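PDB 2G64: putative 6-pyruvoyl tetrahydrobiopterin synthase from Caenorhabditis elegans, which probably converts 7,8-dihydroneopterin triphosphate into 6-pyruvoyl tetrahydropterin with release of triphosphate, a zinc-dependent step in tetrahydrobiopterin synthesis. Local coordinates for residues Val91-Phe94 with Lys95-Ser99; Glu128-Pro131 with Lys132-Phe135. The protein carries 1 engineered substitution. All coordinates share one frame; numbering follows the deposited sequence. Where two conformers were deposited one is given.

Interaction 1 of 2, residues Val91-Phe94 with Lys95-Ser99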
loop_
_atom_site.group_PDB
_atom_site.type_symbol
_atom_site.label_atom_id
_atom_site.label_comp_id
_atom_site.label_asym_id
_atom_site.label_seq_id
_atom_site.Cartn_x
_atom_site.Cartn_y
_atom_site.Cartn_z
ATOM N N VAL A 91 4.298 28.755 -9.959
ATOM C CA VAL A 91 5.659 28.532 -9.521
ATOM C C VAL A 91 6.623 29.061 -10.586
ATOM O O VAL A 91 6.653 28.583 -11.725
ATOM C CB VAL A 91 5.937 27.022 -9.204
ATOM C CG1 VAL A 91 7.337 26.835 -8.591
ATOM C CG2 VAL A 91 4.871 26.484 -8.239
ATOM N N GLU A 92 7.399 30.072 -10.205
ATOM C CA GLU A 92 8.174 30.805 -11.179
ATOM C C GLU A 92 9.076 29.873 -11.975
ATOM O O GLU A 92 9.203 30.007 -13.207
ATOM C CB GLU A 92 8.984 31.916 -10.517
ATOM C CG GLU A 92 9.593 32.871 -11.504
ATOM C CD GLU A 92 8.554 33.752 -12.213
ATOM O OE1 GLU A 92 7.391 33.851 -11.743
ATOM O OE2 GLU A 92 8.915 34.359 -13.245
ATOM N N PHE A 93 9.669 28.915 -11.275
ATOM C CA PHE A 93 10.617 27.982 -11.885
ATOM C C PHE A 93 10.058 27.307 -13.152
ATOM O O PHE A 93 10.772 27.103 -14.155
ATOM C CB PHE A 93 11.029 26.910 -10.870
ATOM C CG PHE A 93 11.950 25.871 -11.447
ATOM C CD1 PHE A 93 13.313 26.110 -11.566
ATOM C CD2 PHE A 93 11.443 24.651 -11.883
ATOM C CE1 PHE A 93 14.163 25.132 -12.108
ATOM C CE2 PHE A 93 12.262 23.683 -12.430
ATOM C CZ PHE A 93 13.640 23.916 -12.543
ATOM N N PHE A 94 8.785 26.929 -13.091
ATOM C CA PHE A 94 8.184 26.159 -14.186
ATOM C C PHE A 94 7.717 26.998 -15.364
ATOM O O PHE A 94 7.303 26.470 -16.405
ATOM C CB PHE A 94 7.077 25.231 -13.646
ATOM C CG PHE A 94 7.607 24.170 -12.724
ATOM C CD1 PHE A 94 8.363 23.095 -13.235
ATOM C CD2 PHE A 94 7.409 24.268 -11.351
ATOM C CE1 PHE A 94 8.900 22.121 -12.379
ATOM C CE2 PHE A 94 7.941 23.299 -10.496
ATOM C CZ PHE A 94 8.683 22.221 -11.015
ATOM N N LYS A 95 7.808 28.315 -15.239
ATOM C CA LYS A 95 7.593 29.161 -16.430
ATOM C C LYS A 95 8.629 28.909 -17.542
ATOM O O LYS A 95 8.363 29.147 -18.724
ATOM C CB LYS A 95 7.594 30.647 -16.030
ATOM C CG LYS A 95 6.406 31.024 -15.143
ATOM C CD LYS A 95 6.302 32.535 -14.970
ATOM C CE LYS A 95 4.985 32.930 -14.309
ATOM N NZ LYS A 95 4.804 32.315 -12.962
ATOM N N THR A 96 9.810 28.434 -17.161
ATOM C CA THR A 96 10.923 28.312 -18.110
ATOM C C THR A 96 11.558 26.916 -18.160
ATOM O O THR A 96 12.495 26.677 -18.935
ATOM C CB THR A 96 12.021 29.382 -17.818
ATOM O OG1 THR A 96 12.392 29.307 -16.436
ATOM C CG2 THR A 96 11.466 30.799 -18.114
ATOM N N THR A 97 11.034 25.983 -17.354
ATOM C CA THR A 97 11.478 24.602 -17.415
ATOM C C THR A 97 10.201 23.760 -17.345
ATOM O O THR A 97 9.343 24.014 -16.479
ATOM C CB THR A 97 12.416 24.261 -16.220
ATOM O OG1 THR A 97 13.628 25.050 -16.299
ATOM C CG2 THR A 97 12.759 22.751 -16.203
ATOM N N VAL A 98 10.049 22.825 -18.285
ATOM C CA VAL A 98 8.834 22.013 -18.394
ATOM C C VAL A 98 8.568 21.238 -17.103
ATOM O O VAL A 98 9.495 20.719 -16.488
ATOM C CB VAL A 98 8.927 21.042 -19.608
ATOM C CG1 VAL A 98 9.952 19.910 -19.364
ATOM C CG2 VAL A 98 7.560 20.495 -19.969
ATOM N N SER A 99 7.308 21.147 -16.694
ATOM C CA SER A 99 6.981 20.516 -15.409
ATOM C C SER A 99 6.832 18.969 -15.469
ATOM O O SER A 99 5.943 18.379 -14.829
ATOM C CB SER A 99 5.699 21.153 -14.847
ATOM O OG SER A 99 4.610 20.911 -15.739
HETATM O O HOH W 1 11.315 30.952 -14.738
HETATM O O HOH W 2 13.359 27.302 -14.830
#
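E92, F93 and F94 meet K95, T97 and S99 around a tight local turn in the loop between helix 87-90 and helix 101-115. K95 N binds E92 O at 3.0 Å (149° at the hydrogen). On the outside of the turn the two side chains of this pair cross, and K95 NZ makes a weak salt bridge to E92 OE1 at 3.2 Å, with K89 O as a second, weak partner. F93 O draws weak bonds from T96 N and T97 N. Water supplements them, one molecule joining F93 O to the hydroxyls of T96 and T97. F93 swings its ring away from its own backbone N (chi1 177°), bringing CE2 to 3.8 Å from T97 CB and CD2 over the centre of the F94 ring. F94 CD1 reaches S99 CA at 3.6 Å, T97 O lies at the same ring's edge, and Y107 meets both phenyl rings. Cutting F94 back to an alanine here would probably leave F93 CD2 without the ring face beneath it and open a gap beside S99 and V104. S99 OG bonds D88 OD1 and ND1 of the zinc ligand H19, which places the end of this interhelical loop in the second shell of the zinc site.

Interaction 2 of 2, residues Glu128-Pro131 with Lys132-Phe135; sequences EETP and KNIF
T130 and N133 bracket a type I turn that closes a β-hairpin between strands 122-128 and 133-137, with a β-bulge where the chain turns a corner at E129. Backbone bonds set the register. E129 N donates to N133 O at 3.0 Å, and N133 N donates to T130 O at 3.2 Å. E128 and I134 form a non-hydrogen-bonded pair, T130 and N133 a hydrogen-bonded one. The buried T130 N has no hydrogen-bonding partner.

Side-chain polar contacts reinforce the turn. T130 OG1, placed between its own N and carbonyl carbon by chi1 74°, accepts K132 N at 3.1 Å, an ST turn within the β-turn. Across the bulge N133 ND2 gives a weak bond to E129 OE1, the carboxylate and amide planes standing 72° apart. N133 OD1 is taken by R11 of the second subunit, whose strand continues the sheet beyond N133-F135, and K132 NZ binds V12 O there.

Apolar packing is carried by E128 and I134, which lie side by side and point the same way, E128 CG 3.9 Å from I134 CG1. At the active-site end of the hairpin E129, probably part of the charge relay, lies against the zinc ligand H46. Its OE2 is bonded to S101 OG and sits 4.0 Å from F135 CE2, the ring tilted 40° to the carboxylate.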
loop_
_atom_site.group_PDB
_atom_site.type_symbol
_atom_site.label_atom_id
_atom_site.label_comp_id
_atom_site.label_asym_id
_atom_site.label_seq_id
_atom_site.Cartn_x
_atom_site.Cartn_y
_atom_site.Cartn_z
ATOM N N GLU A 128 6.949 10.550 -6.798
ATOM C CA GLU A 128 6.037 9.603 -7.446
ATOM C C GLU A 128 4.881 10.419 -7.999
ATOM O O GLU A 128 4.062 10.953 -7.254
ATOM C CB GLU A 128 5.551 8.531 -6.464
ATOM C CG GLU A 128 6.681 7.836 -5.680
ATOM C CD GLU A 128 6.233 6.642 -4.848
ATOM O OE1 GLU A 128 5.020 6.501 -4.586
ATOM O OE2 GLU A 128 7.115 5.845 -4.444
ATOM N N GLU A 129 4.844 10.530 -9.311
ATOM C CA GLU A 129 3.801 11.263 -9.999
ATOM C C GLU A 129 2.458 10.532 -9.871
ATOM O O GLU A 129 1.420 11.163 -9.671
ATOM C CB GLU A 129 4.235 11.366 -11.445
ATOM C CG GLU A 129 3.242 11.857 -12.414
ATOM C CD GLU A 129 3.765 11.603 -13.809
ATOM O OE1 GLU A 129 3.301 10.640 -14.449
ATOM O OE2 GLU A 129 4.694 12.322 -14.225
ATOM N N THR A 130 2.506 9.206 -10.003
ATOM C CA THR A 130 1.434 8.304 -9.586
ATOM C C THR A 130 2.124 7.097 -8.955
ATOM O O THR A 130 3.350 6.994 -8.985
ATOM C CB THR A 130 0.601 7.800 -10.781
ATOM O OG1 THR A 130 1.361 6.836 -11.497
ATOM C CG2 THR A 130 0.209 8.963 -11.731
ATOM N N PRO A 131 1.347 6.188 -8.366
ATOM C CA PRO A 131 1.949 4.984 -7.787
ATOM C C PRO A 131 2.740 4.142 -8.781
ATOM O O PRO A 131 3.532 3.290 -8.375
ATOM C CB PRO A 131 0.738 4.221 -7.203
ATOM C CG PRO A 131 -0.276 5.348 -6.906
ATOM C CD PRO A 131 -0.111 6.254 -8.123
ATOM N N LYS A 132 2.565 4.399 -10.067
ATOM C CA LYS A 132 3.190 3.598 -11.107
ATOM C C LYS A 132 4.371 4.269 -11.807
ATOM O O LYS A 132 5.068 3.606 -12.579
ATOM C CB LYS A 132 2.170 3.207 -12.180
ATOM C CG LYS A 132 1.140 2.172 -11.731
ATOM C CD LYS A 132 -0.084 2.182 -12.649
ATOM C CE LYS A 132 0.277 1.904 -14.103
ATOM N NZ LYS A 132 0.455 0.445 -14.379
ATOM N N ASN A 133 4.575 5.566 -11.563
ATOM C CA ASN A 133 5.574 6.368 -12.291
ATOM C C ASN A 133 6.432 7.096 -11.256
ATOM O O ASN A 133 5.956 8.036 -10.607
ATOM C CB ASN A 133 4.896 7.427 -13.178
ATOM C CG ASN A 133 4.071 6.825 -14.308
ATOM O OD1 ASN A 133 4.476 5.854 -14.932
ATOM N ND2 ASN A 133 2.924 7.429 -14.595
ATOM N N ILE A 134 7.679 6.651 -11.100
ATOM C CA ILE A 134 8.538 7.069 -9.989
ATOM C C ILE A 134 9.847 7.661 -10.524
ATOM O O ILE A 134 10.497 7.047 -11.370
ATOM C CB ILE A 134 8.865 5.855 -9.086
ATOM C CG1 ILE A 134 7.579 5.252 -8.503
ATOM C CG2 ILE A 134 9.819 6.249 -7.960
ATOM C CD1 ILE A 134 7.041 4.044 -9.266
ATOM N N PHE A 135 10.242 8.822 -9.996
ATOM C CA PHE A 135 11.471 9.518 -10.443
ATOM C C PHE A 135 12.405 9.845 -9.288
ATOM O O PHE A 135 11.943 10.213 -8.192
ATOM C CB PHE A 135 11.083 10.807 -11.165
ATOM C CG PHE A 135 10.108 10.566 -12.277
ATOM C CD1 PHE A 135 10.549 10.459 -13.583
ATOM C CD2 PHE A 135 8.753 10.371 -11.997
ATOM C CE1 PHE A 135 9.656 10.182 -14.625
ATOM C CE2 PHE A 135 7.850 10.086 -13.042
ATOM C CZ PHE A 135 8.313 9.996 -14.350
#

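Read from the N terminus, the two contacts come in series, neither nesting nor crossing. Interaction 1 closes a turn just after helix 87-90 and hands the chain to helix 101-115. That helix and strand 122-128 then lead to interaction 2, which closes the hairpin into strand 133-137, an outer strand of this chain's sheet. The centres of interaction 1 and interaction 2 lie about 20 Å apart. The nearest atoms of interaction 1 and interaction 2 are about 6 Å apart, without touching. The start of helix 101-115 links them, since S101, two residues beyond interaction 1, bonds to E129 of interaction 2. Both approach the zinc site, residues 91-99 through H19 and residues 128-135 through H46.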